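Local coordinates for protein probable L,D-transpeptidase 3 (PDB 6D4K) that is a probable L,D-transpeptidase of the mycobacterial cell wall, is acylated by the beta-lactam faropenem, and may anchor proteins to peptidoglycan, at residues Gly114-Val118 with Val130-Gly134. Residues are numbered along the deposited sequence; the frame is centred on the assembly and turned at random.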
ATOM      1  N   GLY A 114       3.196 -11.515  -8.840  1.00 17.70           N
ATOM      2  CA  GLY A 114       2.095 -11.493  -9.775  1.00 18.04           C
ATOM      3  C   GLY A 114       2.246 -10.342 -10.752  1.00 17.66           C
ATOM      4  O   GLY A 114       3.366  -9.883 -11.036  1.00 18.08           O
ATOM      5  N   PRO A 115       1.128  -9.840 -11.274  1.00 19.10           N
ATOM      6  CA  PRO A 115       1.191  -8.670 -12.160  1.00 18.64           C
ATOM      7  C   PRO A 115       1.606  -7.427 -11.385  1.00 17.71           C
ATOM      8  O   PRO A 115       1.411  -7.322 -10.168  1.00 18.88           O
ATOM      9  CB  PRO A 115      -0.247  -8.542 -12.675  1.00 20.06           C
ATOM     10  CG  PRO A 115      -1.082  -9.154 -11.584  1.00 22.38           C
ATOM     11  CD  PRO A 115      -0.260 -10.273 -11.010  1.00 20.14           C
ATOM     12  N   ALA A 116       2.162  -6.458 -12.113  1.00 17.88           N
ATOM     13  CA  ALA A 116       2.481  -5.162 -11.519  1.00 16.75           C
ATOM     14  C   ALA A 116       1.206  -4.338 -11.504  1.00 17.18           C
ATOM     15  O   ALA A 116       0.786  -3.807 -12.526  1.00 18.52           O
ATOM     16  CB  ALA A 116       3.591  -4.466 -12.297  1.00 18.82           C
ATOM     17  N   VAL A 117       0.566  -4.244 -10.351  1.00 17.13           N
ATOM     18  CA  VAL A 117      -0.673  -3.486 -10.234  1.00 16.04           C
ATOM     19  C   VAL A 117      -0.301  -2.222  -9.477  1.00 18.30           C
ATOM     20  O   VAL A 117      -0.058  -2.261  -8.263  1.00 19.82           O
ATOM     21  CB  VAL A 117      -1.784  -4.280  -9.536  1.00 16.92           C
ATOM     22  CG1 VAL A 117      -3.058  -3.442  -9.431  1.00 18.79           C
ATOM     23  CG2 VAL A 117      -2.020  -5.609 -10.260  1.00 18.02           C
ATOM     24  N   VAL A 118      -0.201  -1.116 -10.209  1.00 19.23           N
ATOM     25  CA  VAL A 118       0.325   0.140  -9.694  1.00 20.58           C
ATOM     26  C   VAL A 118      -0.807   1.148  -9.640  1.00 21.15           C
ATOM     27  O   VAL A 118      -1.523   1.333 -10.632  1.00 22.55           O
ATOM     28  CB  VAL A 118       1.459   0.676 -10.588  1.00 21.74           C
ATOM     29  CG1 VAL A 118       2.001   1.985 -10.044  1.00 24.20           C
ATOM     30  CG2 VAL A 118       2.573  -0.358 -10.768  1.00 21.41           C
ATOM     31  N   VAL A 130      -4.923   3.433 -12.217  1.00 21.75           N
ATOM     32  CA  VAL A 130      -4.491   2.057 -12.011  1.00 22.23           C
ATOM     33  C   VAL A 130      -3.960   1.510 -13.324  1.00 20.20           C
ATOM     34  O   VAL A 130      -4.604   1.641 -14.371  1.00 22.18           O
ATOM     35  CB  VAL A 130      -5.630   1.173 -11.465  1.00 22.82           C
ATOM     36  CG1 VAL A 130      -5.145  -0.257 -11.272  1.00 23.88           C
ATOM     37  CG2 VAL A 130      -6.169   1.738 -10.174  1.00 23.56           C
ATOM     38  N   SER A 131      -2.805   0.868 -13.264  1.00 22.08           N
ATOM     39  CA  SER A 131      -2.271   0.152 -14.406  1.00 20.94           C
ATOM     40  C   SER A 131      -1.929  -1.273 -13.999  1.00 19.06           C
ATOM     41  O   SER A 131      -1.564  -1.546 -12.846  1.00 19.50           O
ATOM     42  CB  SER A 131      -1.035   0.841 -14.988  1.00 23.64           C
ATOM     43  OG  SER A 131      -0.017   0.941 -14.017  1.00 25.69           O
ATOM     44  N   ILE A 132      -2.052  -2.176 -14.962  1.00 18.10           N
ATOM     45  CA  ILE A 132      -1.726  -3.579 -14.787  1.00 16.94           C
ATOM     46  C   ILE A 132      -0.653  -3.904 -15.823  1.00 18.87           C
ATOM     47  O   ILE A 132      -0.900  -3.818 -17.036  1.00 19.21           O
ATOM     48  CB  ILE A 132      -2.965  -4.479 -14.935  1.00 17.94           C
ATOM     49  CG1 ILE A 132      -4.033  -4.075 -13.910  1.00 20.71           C
ATOM     50  CG2 ILE A 132      -2.593  -5.939 -14.748  1.00 19.97           C
ATOM     51  CD1 ILE A 132      -5.304  -4.890 -13.979  1.00 25.11           C
ATOM     52  N   ASP A 133       0.554  -4.214 -15.346  1.00 19.21           N
ATOM     53  CA  ASP A 133       1.704  -4.449 -16.217  1.00 19.68           C
ATOM     54  C   ASP A 133       1.894  -3.306 -17.210  1.00 18.95           C
ATOM     55  O   ASP A 133       2.171  -3.519 -18.394  1.00 20.81           O
ATOM     56  CB  ASP A 133       1.614  -5.812 -16.902  1.00 20.88           C
ATOM     57  CG  ASP A 133       1.606  -6.963 -15.901  1.00 21.52           C
ATOM     58  OD1 ASP A 133       2.441  -6.957 -14.975  1.00 21.08           O
ATOM     59  OD2 ASP A 133       0.756  -7.867 -16.041  1.00 23.13           O
ATOM     60  N   GLY A 134       1.718  -2.072 -16.726  1.00 20.81           N
ATOM     61  CA  GLY A 134       1.967  -0.888 -17.525  1.00 22.62           C
ATOM     62  C   GLY A 134       0.781  -0.387 -18.319  1.00 21.37           C
ATOM     63  O   GLY A 134       0.845   0.726 -18.865  1.00 24.24           O
TER
HETATM   64  O   HOH W   1       1.406  -1.370 -13.897  1.00 22.03           O
HETATM   65  O   HOH W   2      -0.779   3.487 -12.739  1.00 33.42           O
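The open end of the antiparallel beta hairpin formed by strands 117-122 and 127-132 is closed here by V118 and S131, a hydrogen-bonded pair, and beyond them by A116 and D133. V118 N to S131 O and S131 N to V118 O both measure 3.0 Å, and both donors lie in the plane of the carbonyl they meet. V117 and I132 follow as the non-hydrogen-bonded pair; their side chains share a face with V130, and V117 CG1 meets V130 CG1 at 4.2 Å. W246 of helix 241-250 covers V130 and I132 on that side.

Past the last bridge, D133 carries the ladder one step on with its backbone N, which reaches A116 O at 2.9 Å. Its carboxylate OD1 stands in for a backbone carbonyl as acceptor of A116 N, at 2.9 Å. That donor comes from above the carboxylate plane, 45° out of it. With chi1 at -61°, CG lies beside D133's own N, which aims both groups at the same residue. The other oxygen, OD2, packs 3.6 Å from P115 CB and is hydrogen-bonded to H97 NE2, which joins the hairpin to the loop ahead of strand 99-104.

On the opposite face S131 OG holds two waters: one lies 2.7 Å from OG, donates to A116 O and accepts from G134 N, and the other donates to V118 O.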